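Local structure of bifunctional GH43-CE protein (Bacteroides eggerthii, 6MLY) at residues Gly271-Ile276 and Cys448-Lys453; Arg307-Gly312 and Arg373-Val378; Val474-Tyr479 and Trp519-Tyr524. The protein probably acts on arabinoxylan, combining a family 43 glycoside hydrolase, probably a xylan 1,4-beta-xylosidase, with a carbohydrate esterase in one chain. All coordinates share one frame; numbering follows the deposited sequence.

The three contacts line up along the middle of the chain, round a concanavalin A-like beta sandwich. Contacts 1 and 2 join it to the glycoside hydrolase side. Contact 3 joins it to the esterase side. The segments of contact 2 fall between those of contact 1 in sequence, and contact 3 comes later. Contacts 1 and 2 have centres 12 Å apart and touch through Phe-450, which lies beside Ile-375 and Pro-377. Contacts 1 and 3 are 13 Å apart between centres and share the sandwich sheet that holds strands 441-449 and 469-476. Contacts 2 and 3 do not touch; their centres are 22 Å apart. The sandwich therefore separates the two catalytic parts and packs against both.

Contact 1: residues Gly271-Ile276 and Cys448-Lys453; sequences GAVGRI and CDFRNK. With EDO (1,2-ethanediol), chain F.
Val-273 lies over one face of the Phe-450 ring. Its CB sits 3.7 Å from the ring centroid of Phe-450 and only 11° off the ring normal, a CH-pi contact near the middle of the face. Val-273 has chi1 at 78°, which leaves CG2 anti to the backbone N and carries it over the CD2-CE2 side of the ring, 3.9 Å from CE2 of Phe-450. Ala-272 comes from another direction. Its CB meets the ring edge, in the ring plane, 3.7 Å from CE1 of Phe-450. The two neighbours thus hold one ring by a face and by an edge.

The ring belongs to the turn that follows sandwich strand 441-449. Ala-272 and Val-273 form the hairpin connection between strands 262-269 and 275-282 of the glycoside hydrolase domain. No hydrogen bond crosses between the two segments. An alanine at Phe-450 would take away the whole ring, and would probably leave Val-273 and Ala-272 without their apolar partner and open a gap between the two domains.

Next to Phe-450 in the chain, Asp-449 forms an Asx turn, with OD1 met by the backbone N of Arg-451 from above the carboxylate plane. The same OD1 is 2.7 Å from NE of Arg-451 in a salt bridge. Asp-516 gives that guanidinium a second acidic partner. On the hydrolase side, Arg-275 presents its guanidinium edge to a 1,2-ethanediol, probably from the crystallisation liquor. NH1 of Arg-275 is 2.8 Å from O1 of the diol, NH2 bonds to the same oxygen, and Asp-32 also hydrogen-bonds to the diol.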
loop_
_atom_site.group_PDB
_atom_site.type_symbol
_atom_site.label_atom_id
_atom_site.label_comp_id
_atom_site.label_asym_id
_atom_site.label_seq_id
_atom_site.Cartn_x
_atom_site.Cartn_y
_atom_site.Cartn_z
ATOM N N GLY A 271 -6.197 -10.731 3.413
ATOM C CA GLY A 271 -5.391 -10.108 2.356
ATOM C C GLY A 271 -4.037 -9.614 2.849
ATOM O O GLY A 271 -3.297 -10.353 3.508
ATOM N N ALA A 272 -3.721 -8.352 2.520
ATOM C CA ALA A 272 -2.369 -7.772 2.650
ATOM C C ALA A 272 -1.966 -7.655 4.125
ATOM O O ALA A 272 -0.865 -8.071 4.507
ATOM C CB ALA A 272 -2.314 -6.431 1.960
ATOM N N VAL A 273 -2.865 -7.091 4.940
ATOM C CA VAL A 273 -2.645 -6.919 6.382
ATOM C C VAL A 273 -2.134 -8.241 6.979
ATOM O O VAL A 273 -1.268 -8.232 7.858
ATOM C CB VAL A 273 -3.916 -6.409 7.094
ATOM C CG1 VAL A 273 -4.940 -7.513 7.330
ATOM C CG2 VAL A 273 -3.587 -5.688 8.393
ATOM N N GLY A 274 -2.661 -9.369 6.485
ATOM C CA GLY A 274 -2.178 -10.704 6.857
ATOM C C GLY A 274 -3.304 -11.638 7.276
ATOM O O GLY A 274 -4.326 -11.742 6.589
ATOM N N ARG A 275 -3.091 -12.323 8.409
ATOM C CA ARG A 275 -3.980 -13.376 8.938
ATOM C C ARG A 275 -4.366 -13.014 10.381
ATOM O O ARG A 275 -3.535 -13.074 11.286
ATOM C CB ARG A 275 -3.284 -14.736 8.813
ATOM C CG ARG A 275 -2.751 -15.025 7.415
ATOM C CD ARG A 275 -2.323 -16.468 7.201
ATOM N NE ARG A 275 -0.961 -16.736 7.652
ATOM C CZ ARG A 275 -0.503 -17.932 8.018
ATOM N NH1 ARG A 275 -1.296 -18.990 7.981
ATOM N NH2 ARG A 275 0.744 -18.066 8.432
ATOM N N ILE A 276 -5.637 -12.633 10.573
ATOM C CA ILE A 276 -6.066 -11.796 11.704
ATOM C C ILE A 276 -6.941 -12.617 12.653
ATOM O O ILE A 276 -7.891 -13.263 12.220
ATOM C CB ILE A 276 -6.771 -10.510 11.203
ATOM C CG1 ILE A 276 -7.980 -10.796 10.310
ATOM C CG2 ILE A 276 -5.796 -9.585 10.489
ATOM C CD1 ILE A 276 -8.924 -9.627 10.187
ATOM N N CYS A 448 -1.564 2.983 4.772
ATOM C CA CYS A 448 -2.131 1.681 4.416
ATOM C C CYS A 448 -3.661 1.748 4.487
ATOM O O CYS A 448 -4.222 2.106 5.529
ATOM C CB CYS A 448 -1.663 0.581 5.366
ATOM S SG CYS A 448 0.107 0.188 5.252
ATOM N N ASP A 449 -4.319 1.404 3.376
ATOM C CA ASP A 449 -5.769 1.256 3.338
ATOM C C ASP A 449 -6.089 -0.214 3.055
ATOM O O ASP A 449 -5.937 -0.684 1.922
ATOM C CB ASP A 449 -6.433 2.187 2.314
ATOM C CG ASP A 449 -7.940 2.302 2.498
ATOM O OD1 ASP A 449 -8.418 1.938 3.588
ATOM O OD2 ASP A 449 -8.628 2.745 1.559
ATOM N N PHE A 450 -6.495 -0.925 4.114
ATOM C CA PHE A 450 -6.960 -2.302 4.036
ATOM C C PHE A 450 -8.496 -2.329 3.963
ATOM O O PHE A 450 -9.068 -3.362 3.639
ATOM C CB PHE A 450 -6.421 -3.113 5.220
ATOM C CG PHE A 450 -4.913 -3.119 5.344
ATOM C CD1 PHE A 450 -4.128 -3.838 4.450
ATOM C CD2 PHE A 450 -4.273 -2.404 6.346
ATOM C CE1 PHE A 450 -2.744 -3.844 4.559
ATOM C CE2 PHE A 450 -2.889 -2.412 6.453
ATOM C CZ PHE A 450 -2.127 -3.129 5.558
ATOM N N ARG A 451 -9.148 -1.188 4.235
ATOM C CA ARG A 451 -10.620 -1.067 4.214
ATOM C C ARG A 451 -11.178 -1.848 3.019
ATOM O O ARG A 451 -10.921 -1.491 1.871
ATOM C CB ARG A 451 -11.070 0.396 4.106
ATOM C CG ARG A 451 -10.825 1.236 5.353
ATOM C CD ARG A 451 -11.247 2.695 5.230
ATOM N NE ARG A 451 -10.619 3.383 4.105
ATOM C CZ ARG A 451 -10.129 4.616 4.144
ATOM N NH1 ARG A 451 -10.230 5.344 5.242
ATOM N NH2 ARG A 451 -9.525 5.110 3.080
ATOM N N ASN A 452 -11.927 -2.917 3.306
ATOM C CA ASN A 452 -12.553 -3.758 2.280
ATOM C C ASN A 452 -11.479 -4.236 1.289
ATOM O O ASN A 452 -11.712 -4.303 0.084
ATOM C CB ASN A 452 -13.717 -3.032 1.592
ATOM C CG ASN A 452 -14.898 -2.784 2.511
ATOM O OD1 ASN A 452 -16.043 -3.038 2.139
ATOM N ND2 ASN A 452 -14.637 -2.289 3.711
ATOM N N LYS A 453 -10.293 -4.549 1.826
ATOM C CA LYS A 453 -9.192 -5.215 1.125
ATOM C C LYS A 453 -8.774 -4.445 -0.134
ATOM O O LYS A 453 -8.324 -5.062 -1.099
ATOM C CB LYS A 453 -9.585 -6.661 0.792
ATOM C CG LYS A 453 -9.347 -7.661 1.920
ATOM C CD LYS A 453 -10.444 -8.690 2.079
ATOM C CE LYS A 453 -11.711 -8.107 2.669
ATOM N NZ LYS A 453 -12.657 -9.163 3.100
HETATM C C1 EDO F . 0.784 -21.851 8.339
HETATM O O1 EDO F . 0.342 -20.861 9.276
HETATM C C2 EDO F . 2.261 -22.118 8.583
HETATM O O2 EDO F . 2.444 -22.544 9.941
#

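Contact 2: residues Arg307-Gly312 and Arg373-Val378; sequences RGLIPG and RTIGPV
Leu-309 and Ile-310 pack on Ile-375 where the loop between strands 275-282 and 333-335 passes the concanavalin A-like sandwich. The nearest approach is Leu-309 CD1 to Ile-375 CB, at 4.2 Å. These two side chains run alongside each other in opposite directions, so a methyl of the leucine meets the branch point of the isoleucine. Leu-309 has CG anti to its carbonyl carbon (chi1 -48°), with the two methyls beyond it. CD1 also lies 4.3 Å from the carbonyl O of Gly-376. Ile-310 takes a second position. Its CD1 comes to 4.3 Å from CD1 of Ile-375, a methyl-to-methyl touch at the end of both chains. Ile-375 is thus approached at two levels, at its base by Leu-309 and at its end by Ile-310. Its chi1 of 67° places CG1 between the backbone N and the carbonyl carbon, and the extended chain then carries CD1 to Ile-310.

Residues Arg-373 to Val-378 link strand 370-373 of one sandwich sheet to strand 378-386 of the other. The segment is therefore a crossing between the two layers of the sandwich. A cis peptide bond precedes Pro-377 within it. Another cis peptide precedes Pro-311 in the facing loop. The packing is light, and its side-chain touches are apolar; no hydrogen bond joins the segments.

Polar anchors lie to the sides. Thr-374 OG1 bonds to the backbone O of Tyr-487, and the backbone of Gly-376 bonds with Tyr-27. NE of Arg-373 bonds to the backbone O of Asp-29. On the other segment, the backbone of Gly-312 bonds with Leu-68. Val-314, just beyond it, also touches Ile-375.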
loop_
_atom_site.group_PDB
_atom_site.type_symbol
_atom_site.label_atom_id
_atom_site.label_comp_id
_atom_site.label_asym_id
_atom_site.label_seq_id
_atom_site.Cartn_x
_atom_site.Cartn_y
_atom_site.Cartn_z
ATOM N N ARG A 307 -9.227 -1.209 23.109
ATOM C CA ARG A 307 -8.438 0.028 23.015
ATOM C C ARG A 307 -7.381 -0.125 21.913
ATOM O O ARG A 307 -6.266 0.389 22.036
ATOM C CB ARG A 307 -7.746 0.370 24.341
ATOM C CG ARG A 307 -8.599 0.198 25.591
ATOM C CD ARG A 307 -7.875 0.730 26.818
ATOM N NE ARG A 307 -7.929 -0.181 27.957
ATOM C CZ ARG A 307 -7.130 -1.236 28.123
ATOM N NH1 ARG A 307 -6.309 -1.602 27.152
ATOM N NH2 ARG A 307 -7.147 -1.916 29.256
ATOM N N GLY A 308 -7.740 -0.843 20.843
ATOM C CA GLY A 308 -6.944 -0.891 19.619
ATOM C C GLY A 308 -5.726 -1.780 19.767
ATOM O O GLY A 308 -5.748 -2.715 20.535
ATOM N N LEU A 309 -4.668 -1.473 19.010
ATOM C CA LEU A 309 -3.442 -2.265 19.018
ATOM C C LEU A 309 -2.241 -1.393 19.400
ATOM O O LEU A 309 -1.100 -1.837 19.257
ATOM C CB LEU A 309 -3.234 -2.896 17.638
ATOM C CG LEU A 309 -4.461 -3.588 17.046
ATOM C CD1 LEU A 309 -5.212 -2.648 16.107
ATOM C CD2 LEU A 309 -4.066 -4.865 16.320
ATOM N N ILE A 310 -2.501 -0.180 19.902
ATOM C CA ILE A 310 -1.450 0.723 20.342
ATOM C C ILE A 310 -1.627 0.952 21.841
ATOM O O ILE A 310 -2.684 1.423 22.257
ATOM C CB ILE A 310 -1.476 2.042 19.539
ATOM C CG1 ILE A 310 -1.423 1.784 18.030
ATOM C CG2 ILE A 310 -0.360 2.977 19.991
ATOM C CD1 ILE A 310 -1.579 3.027 17.175
ATOM N N PRO A 311 -0.600 0.625 22.645
ATOM C CA PRO A 311 0.719 0.202 22.192
ATOM C C PRO A 311 1.038 -1.299 22.361
ATOM O O PRO A 311 2.206 -1.664 22.481
ATOM C CB PRO A 311 1.634 1.059 23.082
ATOM C CG PRO A 311 0.931 1.070 24.418
ATOM C CD PRO A 311 -0.540 0.923 24.085
ATOM N N GLY A 312 0.009 -2.157 22.312
ATOM C CA GLY A 312 0.124 -3.585 22.678
ATOM C C GLY A 312 0.899 -4.408 21.655
ATOM O O GLY A 312 1.814 -5.157 22.017
ATOM N N ARG A 373 4.315 -4.688 12.902
ATOM C CA ARG A 373 3.194 -5.143 12.071
ATOM C C ARG A 373 2.487 -3.914 11.476
ATOM O O ARG A 373 2.619 -2.805 11.992
ATOM C CB ARG A 373 2.232 -6.012 12.898
ATOM C CG ARG A 373 2.818 -7.334 13.377
ATOM C CD ARG A 373 1.884 -8.092 14.309
ATOM N NE ARG A 373 2.412 -9.387 14.736
ATOM C CZ ARG A 373 3.231 -9.577 15.770
ATOM N NH1 ARG A 373 3.462 -8.600 16.628
ATOM N NH2 ARG A 373 3.828 -10.743 15.938
ATOM N N THR A 374 1.772 -4.113 10.366
ATOM C CA THR A 374 0.755 -3.171 9.930
ATOM C C THR A 374 -0.553 -3.536 10.628
ATOM O O THR A 374 -0.741 -4.685 11.016
ATOM C CB THR A 374 0.587 -3.169 8.406
ATOM O OG1 THR A 374 0.353 -4.505 7.966
ATOM C CG2 THR A 374 1.787 -2.593 7.685
ATOM N N ILE A 375 -1.442 -2.557 10.795
ATOM C CA ILE A 375 -2.682 -2.771 11.522
ATOM C C ILE A 375 -3.855 -2.305 10.658
ATOM O O ILE A 375 -3.695 -1.420 9.825
ATOM C CB ILE A 375 -2.640 -2.060 12.888
ATOM C CG1 ILE A 375 -2.619 -0.536 12.758
ATOM C CG2 ILE A 375 -1.463 -2.566 13.708
ATOM C CD1 ILE A 375 -2.631 0.191 14.084
ATOM N N GLY A 376 -5.023 -2.917 10.877
ATOM C CA GLY A 376 -6.262 -2.554 10.193
ATOM C C GLY A 376 -7.229 -1.818 11.120
ATOM O O GLY A 376 -7.047 -1.818 12.338
ATOM N N PRO A 377 -8.268 -1.203 10.540
ATOM C CA PRO A 377 -8.560 -1.250 9.113
ATOM C C PRO A 377 -7.680 -0.326 8.251
ATOM O O PRO A 377 -7.494 -0.599 7.063
ATOM C CB PRO A 377 -10.029 -0.812 9.021
ATOM C CG PRO A 377 -10.198 0.118 10.195
ATOM C CD PRO A 377 -9.331 -0.497 11.273
ATOM N N VAL A 378 -7.163 0.751 8.855
ATOM C CA VAL A 378 -6.195 1.670 8.224
ATOM C C VAL A 378 -5.031 1.888 9.193
ATOM O O VAL A 378 -5.173 1.652 10.401
ATOM C CB VAL A 378 -6.831 3.022 7.850
ATOM C CG1 VAL A 378 -7.975 2.857 6.862
ATOM C CG2 VAL A 378 -7.281 3.801 9.082
#

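Contact 3: residues Val474-Tyr479 and Trp519-Tyr524; sequences VLKMQY and WEDICY
Glu-520 lies along Val-474, the two side chains passing each other in opposite directions. Its CB begins the contact, 3.7 Å from CB of Val-474. CG continues past the same atom at 4.2 Å. CG stands anti to the carbonyl carbon (chi1 -67°), and the chain stays extended beyond it, which carries the carboxylate along the valine towards its backbone. CD then lies 3.7 Å from the backbone N of Val-474. At the tip the two oxygens part. OE1 approaches that backbone N to 3.0 Å and is also close to the valine CB. OE2 is held by a salt bridge to Arg-518, two residues earlier on the same strand. The acid is buried, and this arginine probably steadies its negative charge.

Strand 469-476 is an outermost strand of its sandwich sheet, and 518-523 pairs with 533-537 in the mixed sheet of the esterase part, which has an alpha/beta-hydrolase fold. The contact thus sits at the seam between sandwich and esterase. The second strand turns a corner at Asp-521, so Glu-520 and Asp-521 both point toward residues 474-479, while Ile-522 points away from them.

Asp-521 meets two residues there. Its OD2 lies 3.4 Å from CG1 of Val-474. Lys-476 crosses the carboxylate at an angle, its CE 3.3 Å from OD2 of Asp-521. The lysine chain bends at chi2 and again at chi4, and NZ ends 3.8 Å from OD2 of Asp-521, a long salt bridge. The stronger partner of this aspartate is Lys-563, which pairs with OD1. Lys-456 joins the seam as well, bonding through NZ to the backbone O of Glu-520.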
loop_
_atom_site.group_PDB
_atom_site.type_symbol
_atom_site.label_atom_id
_atom_site.label_comp_id
_atom_site.label_asym_id
_atom_site.label_seq_id
_atom_site.Cartn_x
_atom_site.Cartn_y
_atom_site.Cartn_z
ATOM N N VAL A 474 1.153 4.395 -6.121
ATOM C CA VAL A 474 0.563 3.570 -5.066
ATOM C C VAL A 474 1.177 2.169 -5.150
ATOM O O VAL A 474 1.451 1.665 -6.242
ATOM C CB VAL A 474 -0.975 3.515 -5.185
ATOM C CG1 VAL A 474 -1.438 2.708 -6.392
ATOM C CG2 VAL A 474 -1.626 2.978 -3.924
ATOM N N LEU A 475 1.379 1.551 -3.980
ATOM C CA LEU A 475 1.828 0.165 -3.874
ATOM C C LEU A 475 0.607 -0.749 -3.730
ATOM O O LEU A 475 0.028 -0.839 -2.641
ATOM C CB LEU A 475 2.759 0.028 -2.664
ATOM C CG LEU A 475 3.284 -1.382 -2.401
ATOM C CD1 LEU A 475 4.294 -1.780 -3.466
ATOM C CD2 LEU A 475 3.892 -1.493 -1.010
ATOM N N LYS A 476 0.226 -1.420 -4.825
ATOM C CA LYS A 476 -0.841 -2.431 -4.791
ATOM C C LYS A 476 -0.331 -3.672 -4.048
ATOM O O LYS A 476 0.186 -4.604 -4.665
ATOM C CB LYS A 476 -1.319 -2.796 -6.202
ATOM C CG LYS A 476 -2.083 -1.705 -6.940
ATOM C CD LYS A 476 -3.208 -1.087 -6.135
ATOM C CE LYS A 476 -4.149 -0.248 -6.975
ATOM N NZ LYS A 476 -5.022 -1.077 -7.840
ATOM N N MET A 477 -0.482 -3.654 -2.719
ATOM C CA MET A 477 -0.040 -4.731 -1.844
ATOM C C MET A 477 -0.740 -6.036 -2.252
ATOM O O MET A 477 -1.949 -6.039 -2.483
ATOM C CB MET A 477 -0.379 -4.413 -0.382
ATOM C CG MET A 477 0.444 -3.283 0.210
ATOM S SD MET A 477 -0.340 -2.552 1.698
ATOM C CE MET A 477 1.158 -2.250 2.678
ATOM N N GLN A 478 0.033 -7.124 -2.361
ATOM C CA GLN A 478 -0.517 -8.472 -2.527
ATOM C C GLN A 478 0.102 -9.406 -1.473
ATOM O O GLN A 478 1.317 -9.359 -1.206
ATOM C CB GLN A 478 -0.290 -9.009 -3.943
ATOM C CG GLN A 478 -1.142 -10.241 -4.252
ATOM C CD GLN A 478 -0.697 -11.041 -5.455
ATOM O OE1 GLN A 478 0.116 -10.603 -6.267
ATOM N NE2 GLN A 478 -1.240 -12.242 -5.578
ATOM N N TYR A 479 -0.750 -10.253 -0.882
ATOM C CA TYR A 479 -0.347 -11.227 0.113
ATOM C C TYR A 479 0.208 -12.470 -0.598
ATOM O O TYR A 479 -0.528 -13.414 -0.884
ATOM C CB TYR A 479 -1.524 -11.568 1.031
ATOM C CG TYR A 479 -1.162 -12.485 2.171
ATOM C CD1 TYR A 479 -0.524 -11.999 3.300
ATOM C CD2 TYR A 479 -1.439 -13.844 2.115
ATOM C CE1 TYR A 479 -0.178 -12.836 4.347
ATOM C CE2 TYR A 479 -1.099 -14.696 3.152
ATOM C CZ TYR A 479 -0.467 -14.189 4.275
ATOM O OH TYR A 479 -0.119 -15.011 5.310
ATOM N N TRP A 519 -6.403 8.862 -2.977
ATOM C CA TRP A 519 -6.934 7.610 -3.486
ATOM C C TRP A 519 -6.390 7.417 -4.900
ATOM O O TRP A 519 -6.666 8.234 -5.768
ATOM C CB TRP A 519 -8.467 7.608 -3.508
ATOM C CG TRP A 519 -9.136 7.937 -2.213
ATOM C CD1 TRP A 519 -9.694 7.056 -1.336
ATOM C CD2 TRP A 519 -9.371 9.249 -1.668
ATOM N NE1 TRP A 519 -10.243 7.724 -0.275
ATOM C CE2 TRP A 519 -10.064 9.071 -0.451
ATOM C CE3 TRP A 519 -9.065 10.551 -2.085
ATOM C CZ2 TRP A 519 -10.444 10.143 0.355
ATOM C CZ3 TRP A 519 -9.445 11.612 -1.290
ATOM C CH2 TRP A 519 -10.125 11.408 -0.087
ATOM N N GLU A 520 -5.618 6.353 -5.121
ATOM C CA GLU A 520 -5.096 6.062 -6.451
ATOM C C GLU A 520 -5.799 4.821 -7.012
ATOM O O GLU A 520 -6.466 4.097 -6.281
ATOM C CB GLU A 520 -3.578 5.889 -6.407
ATOM C CG GLU A 520 -2.842 7.172 -6.061
ATOM C CD GLU A 520 -1.322 7.096 -6.167
ATOM O OE1 GLU A 520 -0.825 6.394 -7.076
ATOM O OE2 GLU A 520 -0.636 7.731 -5.328
ATOM N N ASP A 521 -5.640 4.613 -8.323
ATOM C CA ASP A 521 -6.227 3.498 -9.070
ATOM C C ASP A 521 -7.690 3.290 -8.653
ATOM O O ASP A 521 -8.080 2.189 -8.269
ATOM C CB ASP A 521 -5.387 2.228 -8.900
ATOM C CG ASP A 521 -4.138 2.197 -9.767
ATOM O OD1 ASP A 521 -4.255 2.497 -10.969
ATOM O OD2 ASP A 521 -3.059 1.864 -9.237
ATOM N N ILE A 522 -8.485 4.361 -8.734
ATOM C CA ILE A 522 -9.938 4.303 -8.585
ATOM C C ILE A 522 -10.533 4.113 -9.985
ATOM O O ILE A 522 -10.102 4.768 -10.929
ATOM C CB ILE A 522 -10.481 5.578 -7.902
ATOM C CG1 ILE A 522 -9.976 5.729 -6.462
ATOM C CG2 ILE A 522 -12.002 5.634 -7.974
ATOM C CD1 ILE A 522 -10.740 4.914 -5.441
ATOM N N CYS A 523 -11.516 3.214 -10.102
ATOM C CA CYS A 523 -12.219 2.945 -11.362
ATOM C C CYS A 523 -13.391 3.927 -11.503
ATOM O O CYS A 523 -14.263 3.980 -10.639
ATOM C CB CYS A 523 -12.726 1.507 -11.414
ATOM S SG CYS A 523 -11.679 0.320 -10.526
ATOM N N TYR A 524 -13.402 4.711 -12.587
ATOM C CA TYR A 524 -14.464 5.714 -12.804
ATOM C C TYR A 524 -15.572 5.135 -13.696
ATOM O O TYR A 524 -16.686 5.661 -13.712
ATOM C CB TYR A 524 -13.888 7.035 -13.324
ATOM C CG TYR A 524 -13.124 6.969 -14.621
ATOM C CD1 TYR A 524 -13.781 6.897 -15.838
ATOM C CD2 TYR A 524 -11.740 7.030 -14.637
ATOM C CE1 TYR A 524 -13.085 6.859 -17.035
ATOM C CE2 TYR A 524 -11.028 7.002 -15.825
ATOM C CZ TYR A 524 -11.702 6.916 -17.031
ATOM O OH TYR A 524 -11.000 6.883 -18.203
#